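Uracil-DNA glycosylase (Epstein-Barr virus, PDB 6LYJ) is a viral member of the uracil-DNA glycosylase superfamily, a compact alpha/beta protein built round a central four-stranded parallel sheet. Local coordinates at residues N117-L122 against S130-G135; L101-A106 against M188-K193. All blocks are in the same frame, centred on the assembly; numbering follows the deposited sequence.

Contact 1 of 2, residues N117-L122 against S130-G135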
ATOM      1  N   ASN A 117       2.111  -6.920   8.443  1.00 18.75           N
ATOM      2  CA  ASN A 117       2.976  -7.920   7.815  1.00 20.49           C
ATOM      3  C   ASN A 117       4.392  -7.393   7.589  1.00 17.36           C
ATOM      4  O   ASN A 117       5.363  -8.163   7.658  1.00 19.47           O
ATOM      5  CB  ASN A 117       2.358  -8.400   6.506  1.00 18.53           C
ATOM      6  CG  ASN A 117       1.192  -9.340   6.735  1.00 25.20           C
ATOM      7  OD1 ASN A 117       1.037  -9.887   7.826  1.00 21.37           O
ATOM      8  ND2 ASN A 117       0.377  -9.550   5.702  1.00 23.46           N
ATOM      9  N   ILE A 118       4.530  -6.091   7.339  1.00 17.94           N
ATOM     10  CA  ILE A 118       5.853  -5.469   7.327  1.00 16.93           C
ATOM     11  C   ILE A 118       6.534  -5.675   8.674  1.00 19.01           C
ATOM     12  O   ILE A 118       7.705  -6.074   8.749  1.00 19.58           O
ATOM     13  CB  ILE A 118       5.741  -3.975   6.968  1.00 12.83           C
ATOM     14  CG1 ILE A 118       5.309  -3.805   5.510  1.00 14.44           C
ATOM     15  CG2 ILE A 118       7.067  -3.257   7.217  1.00 12.82           C
ATOM     16  CD1 ILE A 118       4.844  -2.397   5.164  1.00 12.84           C
ATOM     17  N   TYR A 119       5.811  -5.376   9.759  1.00 21.65           N
ATOM     18  CA  TYR A 119       6.330  -5.614  11.103  1.00 17.78           C
ATOM     19  C   TYR A 119       6.722  -7.073  11.294  1.00 19.75           C
ATOM     20  O   TYR A 119       7.725  -7.373  11.951  1.00 19.42           O
ATOM     21  CB  TYR A 119       5.289  -5.217  12.152  1.00 19.64           C
ATOM     22  CG  TYR A 119       5.036  -3.735  12.293  1.00 20.68           C
ATOM     23  CD1 TYR A 119       5.876  -2.800  11.703  1.00 13.99           C
ATOM     24  CD2 TYR A 119       3.961  -3.271  13.042  1.00 21.08           C
ATOM     25  CE1 TYR A 119       5.632  -1.446  11.830  1.00 13.78           C
ATOM     26  CE2 TYR A 119       3.720  -1.921  13.189  1.00 17.42           C
ATOM     27  CZ  TYR A 119       4.559  -1.013  12.586  1.00 14.65           C
ATOM     28  OH  TYR A 119       4.320   0.330  12.744  1.00 15.01           O
ATOM     29  N   ALA A 120       5.919  -7.997  10.755  1.00 15.83           N
ATOM     30  CA  ALA A 120       6.213  -9.421  10.909  1.00 17.13           C
ATOM     31  C   ALA A 120       7.525  -9.789  10.229  1.00 18.22           C
ATOM     32  O   ALA A 120       8.317 -10.574  10.764  1.00 18.71           O
ATOM     33  CB  ALA A 120       5.063 -10.262  10.349  1.00 18.23           C
ATOM     34  N   GLU A 121       7.771  -9.231   9.043  1.00 20.45           N
ATOM     35  CA  GLU A 121       9.037  -9.504   8.366  1.00 21.55           C
ATOM     36  C   GLU A 121      10.210  -8.860   9.097  1.00 20.61           C
ATOM     37  O   GLU A 121      11.292  -9.455   9.196  1.00 20.79           O
ATOM     38  CB  GLU A 121       8.971  -9.027   6.915  1.00 24.39           C
ATOM     39  CG  GLU A 121      10.326  -8.932   6.216  1.00 26.37           C
ATOM     40  CD  GLU A 121      11.074 -10.255   6.140  1.00 28.24           C
ATOM     41  OE1 GLU A 121      10.450 -11.332   6.270  1.00 27.28           O
ATOM     42  OE2 GLU A 121      12.308 -10.213   5.940  1.00 28.81           O
ATOM     43  N   LEU A 122      10.006  -7.660   9.645  1.00 17.01           N
ATOM     44  CA  LEU A 122      11.049  -7.035  10.452  1.00 19.01           C
ATOM     45  C   LEU A 122      11.381  -7.894  11.667  1.00 24.32           C
ATOM     46  O   LEU A 122      12.553  -8.056  12.028  1.00 23.87           O
ATOM     47  CB  LEU A 122      10.605  -5.639  10.881  1.00 19.37           C
ATOM     48  CG  LEU A 122      10.795  -4.509   9.870  1.00 17.89           C
ATOM     49  CD1 LEU A 122       9.846  -3.377  10.199  1.00 15.80           C
ATOM     50  CD2 LEU A 122      12.227  -4.012   9.851  1.00 17.50           C
ATOM     51  N   SER A 130      10.889  -5.531  17.749  1.00 35.57           N
ATOM     52  CA  SER A 130       9.652  -6.010  18.333  1.00 34.76           C
ATOM     53  C   SER A 130       8.492  -5.226  17.732  1.00 29.81           C
ATOM     54  O   SER A 130       8.526  -3.988  17.742  1.00 30.32           O
ATOM     55  CB  SER A 130       9.665  -5.852  19.862  1.00 42.43           C
ATOM     56  OG  SER A 130       8.388  -6.121  20.411  1.00 48.95           O
ATOM     57  N   PRO A 131       7.484  -5.888  17.169  1.00 30.00           N
ATOM     58  CA  PRO A 131       6.378  -5.161  16.520  1.00 29.09           C
ATOM     59  C   PRO A 131       5.716  -4.189  17.482  1.00 29.77           C
ATOM     60  O   PRO A 131       5.335  -4.565  18.600  1.00 32.72           O
ATOM     61  CB  PRO A 131       5.414  -6.284  16.110  1.00 28.75           C
ATOM     62  CG  PRO A 131       6.306  -7.468  15.906  1.00 29.17           C
ATOM     63  CD  PRO A 131       7.385  -7.344  16.958  1.00 30.24           C
ATOM     64  N   PRO A 132       5.585  -2.924  17.093  1.00 28.77           N
ATOM     65  CA  PRO A 132       4.963  -1.931  17.973  1.00 27.03           C
ATOM     66  C   PRO A 132       3.442  -2.012  17.929  1.00 29.17           C
ATOM     67  O   PRO A 132       2.847  -2.731  17.128  1.00 28.67           O
ATOM     68  CB  PRO A 132       5.462  -0.602  17.400  1.00 24.48           C
ATOM     69  CG  PRO A 132       5.609  -0.885  15.938  1.00 23.23           C
ATOM     70  CD  PRO A 132       6.066  -2.324  15.835  1.00 25.61           C
ATOM     71  N   ASP A 133       2.818  -1.235  18.815  1.00 32.39           N
ATOM     72  CA  ASP A 133       1.369  -1.122  18.898  1.00 38.29           C
ATOM     73  C   ASP A 133       0.832   0.078  18.127  1.00 36.07           C
ATOM     74  O   ASP A 133      -0.338   0.440  18.297  1.00 39.81           O
ATOM     75  CB  ASP A 133       0.929  -1.038  20.361  1.00 49.77           C
ATOM     76  CG  ASP A 133      -0.439  -1.646  20.593  1.00 62.88           C
ATOM     77  OD1 ASP A 133      -0.850  -2.512  19.791  1.00 67.59           O
ATOM     78  OD2 ASP A 133      -1.107  -1.254  21.574  1.00 69.12           O
ATOM     79  N   HIS A 134       1.654   0.696  17.286  1.00 28.68           N
ATOM     80  CA  HIS A 134       1.273   1.884  16.540  1.00 21.39           C
ATOM     81  C   HIS A 134       1.720   1.728  15.094  1.00 19.45           C
ATOM     82  O   HIS A 134       2.511   0.845  14.758  1.00 22.44           O
ATOM     83  CB  HIS A 134       1.903   3.137  17.162  1.00 17.88           C
ATOM     84  CG  HIS A 134       3.398   3.156  17.077  1.00 20.42           C
ATOM     85  ND1 HIS A 134       4.075   3.506  15.928  1.00 20.55           N
ATOM     86  CD2 HIS A 134       4.347   2.828  17.985  1.00 23.57           C
ATOM     87  CE1 HIS A 134       5.376   3.417  16.139  1.00 22.33           C
ATOM     88  NE2 HIS A 134       5.568   3.010  17.381  1.00 24.90           N
ATOM     89  N   GLY A 135       1.234   2.620  14.235  1.00 17.17           N
ATOM     90  CA  GLY A 135       1.612   2.562  12.837  1.00 18.49           C
ATOM     91  C   GLY A 135       2.432   3.753  12.387  1.00 17.83           C
ATOM     92  O   GLY A 135       2.469   4.072  11.195  1.00 16.29           O
TER
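Y119, on helix 113-125, reaches out to the loop that follows the same helix and meets it with ring, hydroxyl and CB. Its CG is anti to the carbonyl carbon (chi1 -70°), which sends the ring out across the loop. The apolar part rests on two consecutive prolines. P132 lies over one face of the phenol ring and crosses the tyrosine side chain at about a right angle; its CD stands 3.6 Å from the centroid of the Y119 ring, a CH-pi contact. CG of P132 lies over the far half of the ring, 3.5 Å from Y119 CE2. Nearer the helix, P131 CB packs against Y119 CB at 4.1 Å, so the two prolines follow the side chain from its root to its outer end.

The polar part is one hydrogen bond. Y119 OH donates to the main-chain O of H134 at 2.8 Å, with a C=O...donor angle of 139° and the donor tilted 15° from the carbonyl plane. P132 over the face hinders turning of the phenol, while this bond, with H134 O close to the ring plane, anchors the far end and orients the hydroxyl.

The H134 imidazole folds back over P132 CG, held by hydrogen bonds of NE2 to L255 O and of ND1 with C136 N; Y119 also touches L255. I118 and L122 pack on F236 of helix 235-245 and W140 of helix 138-142.

Contact 2 of 2, residues L101-A106 against M188-K193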
ATOM      1  N   LEU A 101       2.470   9.744   4.596  1.00 14.94           N
ATOM      2  CA  LEU A 101       3.519   8.755   4.400  1.00 17.07           C
ATOM      3  C   LEU A 101       2.906   7.475   3.845  1.00 17.84           C
ATOM      4  O   LEU A 101       1.760   7.135   4.154  1.00 15.92           O
ATOM      5  CB  LEU A 101       4.234   8.432   5.719  1.00 11.05           C
ATOM      6  CG  LEU A 101       4.709   9.570   6.631  1.00 25.11           C
ATOM      7  CD1 LEU A 101       5.255   9.018   7.939  1.00 25.10           C
ATOM      8  CD2 LEU A 101       5.761  10.404   5.944  1.00 21.65           C
ATOM      9  N   ALA A 102       3.670   6.767   3.019  1.00 19.95           N
ATOM     10  CA  ALA A 102       3.246   5.439   2.594  1.00 21.01           C
ATOM     11  C   ALA A 102       3.153   4.502   3.792  1.00 19.67           C
ATOM     12  O   ALA A 102       3.985   4.552   4.702  1.00 16.14           O
ATOM     13  CB  ALA A 102       4.221   4.872   1.560  1.00 10.08           C
ATOM     14  N   PHE A 103       2.099   3.677   3.803  1.00 15.00           N
ATOM     15  CA  PHE A 103       1.891   2.582   4.755  1.00 19.45           C
ATOM     16  C   PHE A 103       1.625   3.032   6.189  1.00 18.06           C
ATOM     17  O   PHE A 103       0.875   2.372   6.917  1.00 23.77           O
ATOM     18  CB  PHE A 103       3.081   1.615   4.724  1.00 14.07           C
ATOM     19  CG  PHE A 103       3.206   0.875   3.423  1.00 16.41           C
ATOM     20  CD1 PHE A 103       2.273  -0.090   3.070  1.00 19.10           C
ATOM     21  CD2 PHE A 103       4.237   1.158   2.543  1.00 17.78           C
ATOM     22  CE1 PHE A 103       2.372  -0.767   1.863  1.00 16.41           C
ATOM     23  CE2 PHE A 103       4.347   0.484   1.335  1.00 16.45           C
ATOM     24  CZ  PHE A 103       3.410  -0.478   0.994  1.00 14.63           C
ATOM     25  N   SER A 104       2.217   4.144   6.601  1.00 14.95           N
ATOM     26  CA  SER A 104       2.083   4.605   7.975  1.00 17.18           C
ATOM     27  C   SER A 104       0.677   5.132   8.250  1.00 19.62           C
ATOM     28  O   SER A 104      -0.025   5.606   7.353  1.00 20.23           O
ATOM     29  CB  SER A 104       3.116   5.702   8.249  1.00 11.58           C
ATOM     30  OG  SER A 104       3.047   6.158   9.582  1.00 15.84           O
ATOM     31  N   VAL A 105       0.268   5.052   9.519  1.00 17.02           N
ATOM     32  CA  VAL A 105      -0.933   5.726   9.994  1.00 17.81           C
ATOM     33  C   VAL A 105      -0.565   6.532  11.232  1.00 18.17           C
ATOM     34  O   VAL A 105       0.403   6.235  11.936  1.00 16.61           O
ATOM     35  CB  VAL A 105      -2.091   4.745  10.306  1.00 16.24           C
ATOM     36  CG1 VAL A 105      -2.535   4.008   9.042  1.00 15.21           C
ATOM     37  CG2 VAL A 105      -1.686   3.757  11.390  1.00 18.83           C
ATOM     38  N   ALA A 106      -1.373   7.555  11.504  1.00 21.38           N
ATOM     39  CA  ALA A 106      -1.130   8.433  12.639  1.00 21.96           C
ATOM     40  C   ALA A 106      -1.298   7.684  13.960  1.00 25.61           C
ATOM     41  O   ALA A 106      -1.906   6.610  14.031  1.00 24.28           O
ATOM     42  CB  ALA A 106      -2.067   9.640  12.589  1.00 24.27           C
ATOM     43  N   MET A 188      12.751  -0.354  -2.321  1.00 12.43           N
ATOM     44  CA  MET A 188      11.969  -1.541  -1.981  1.00 20.16           C
ATOM     45  C   MET A 188      10.644  -1.477  -2.737  1.00 17.25           C
ATOM     46  O   MET A 188       9.794  -0.632  -2.439  1.00 15.97           O
ATOM     47  CB  MET A 188      11.737  -1.638  -0.474  1.00 21.03           C
ATOM     48  CG  MET A 188      13.009  -1.683   0.375  1.00 22.51           C
ATOM     49  SD  MET A 188      12.621  -1.835   2.131  1.00 19.59           S
ATOM     50  CE  MET A 188      14.254  -1.892   2.868  1.00 18.07           C
ATOM     51  N   LEU A 189      10.474  -2.377  -3.703  1.00 15.24           N
ATOM     52  CA  LEU A 189       9.302  -2.418  -4.574  1.00 18.79           C
ATOM     53  C   LEU A 189       8.518  -3.695  -4.284  1.00 21.62           C
ATOM     54  O   LEU A 189       8.953  -4.791  -4.653  1.00 17.02           O
ATOM     55  CB  LEU A 189       9.729  -2.350  -6.041  1.00 19.25           C
ATOM     56  CG  LEU A 189      10.749  -1.247  -6.359  1.00 16.57           C
ATOM     57  CD1 LEU A 189      11.137  -1.232  -7.832  1.00 17.81           C
ATOM     58  CD2 LEU A 189      10.195   0.102  -5.949  1.00 15.62           C
ATOM     59  N   TRP A 190       7.363  -3.553  -3.632  1.00 12.15           N
ATOM     60  CA  TRP A 190       6.548  -4.687  -3.200  1.00 12.46           C
ATOM     61  C   TRP A 190       5.284  -4.769  -4.050  1.00 14.12           C
ATOM     62  O   TRP A 190       4.474  -3.839  -4.050  1.00 16.80           O
ATOM     63  CB  TRP A 190       6.173  -4.549  -1.725  1.00 12.26           C
ATOM     64  CG  TRP A 190       7.349  -4.399  -0.811  1.00 16.22           C
ATOM     65  CD1 TRP A 190       8.568  -4.993  -0.943  1.00 17.23           C
ATOM     66  CD2 TRP A 190       7.418  -3.596   0.372  1.00 16.11           C
ATOM     67  NE1 TRP A 190       9.393  -4.614   0.088  1.00 15.91           N
ATOM     68  CE2 TRP A 190       8.711  -3.757   0.911  1.00 18.31           C
ATOM     69  CE3 TRP A 190       6.512  -2.757   1.030  1.00 16.86           C
ATOM     70  CZ2 TRP A 190       9.122  -3.111   2.078  1.00 14.25           C
ATOM     71  CZ3 TRP A 190       6.924  -2.115   2.190  1.00 16.21           C
ATOM     72  CH2 TRP A 190       8.216  -2.299   2.702  1.00 13.67           C
ATOM     73  N   GLY A 191       5.103  -5.890  -4.745  1.00 17.66           N
ATOM     74  CA  GLY A 191       3.943  -6.083  -5.590  1.00 13.87           C
ATOM     75  C   GLY A 191       4.160  -5.592  -7.013  1.00 15.71           C
ATOM     76  O   GLY A 191       5.179  -4.988  -7.356  1.00 13.33           O
ATOM     77  N   ALA A 192       3.157  -5.851  -7.857  1.00 13.68           N
ATOM     78  CA  ALA A 192       3.288  -5.567  -9.285  1.00 22.09           C
ATOM     79  C   ALA A 192       3.326  -4.067  -9.557  1.00 16.32           C
ATOM     80  O   ALA A 192       4.122  -3.602 -10.385  1.00 18.49           O
ATOM     81  CB  ALA A 192       2.147  -6.228 -10.065  1.00 21.15           C
ATOM     82  N   LYS A 193       2.453  -3.298  -8.902  1.00 17.30           N
ATOM     83  CA  LYS A 193       2.389  -1.865  -9.172  1.00 17.85           C
ATOM     84  C   LYS A 193       3.722  -1.196  -8.862  1.00 18.95           C
ATOM     85  O   LYS A 193       4.292  -0.500  -9.709  1.00 15.58           O
ATOM     86  CB  LYS A 193       1.264  -1.222  -8.358  1.00 18.13           C
ATOM     87  CG  LYS A 193      -0.123  -1.720  -8.722  1.00 20.20           C
ATOM     88  CD  LYS A 193      -0.436  -1.482 -10.191  1.00 26.96           C
ATOM     89  CE  LYS A 193      -1.084  -0.126 -10.401  1.00 34.10           C
ATOM     90  NZ  LYS A 193      -1.865  -0.095 -11.672  1.00 43.42           N
TER
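At the heart of the alpha/beta fold, segment 101-106, in the loop between strand 85-89 and helix 113-125, meets segment 188-193 at the C-terminal end of strand 186-190, one of the two inner strands of the parallel sheet. The contact is one aromatic pair, F103 with W190. The rings meet obliquely, with their planes at 53° and 5.5 Å between the centroids of the F103 ring and the six-membered ring of W190. Two atoms on each side do the touching: F103 CE2 comes to 3.8 Å from W190 CZ3, and F103 CZ to 3.8 Å from W190 CE3. In both residues CG is anti to the carbonyl carbon (chi1 -67° for F103, -56° for W190), which carries the rings toward each other although the CA atoms of F103 and W190 are 11.7 Å apart.

The pyrrole side of the indole has its own partner, NE1 being hydrogen-bonded to H235 ND1, and F230 makes an edge-to-face contact with the ring system. F103 O is hydrogen-bonded to Y93 OH, on the loop side of the contact. Both aromatic side chains also rest on I87 of the adjacent strand 85-89, and W190 packs further against F236 of helix 235-245.

Running from the N terminus, the chain leaves strand 85-89, passes through 101-106 and enters helix 113-125, which carries 117-122. It then turns back within a few residues, and contact 1 closes this short loop at 130-135. Strand 145-149 and helix 167-181 follow before 188-193 closes the much longer loop of contact 2, inside which contact 1 is nested. The two join directly: G135 O probably accepts hydrogen bonds from V105 N and S104 OG, and I118 CD1 packs against W190 CZ3 and F103 CD1. Helix 113-125 and the loop after it are thereby tied to the central sheet through 101-106 and W190.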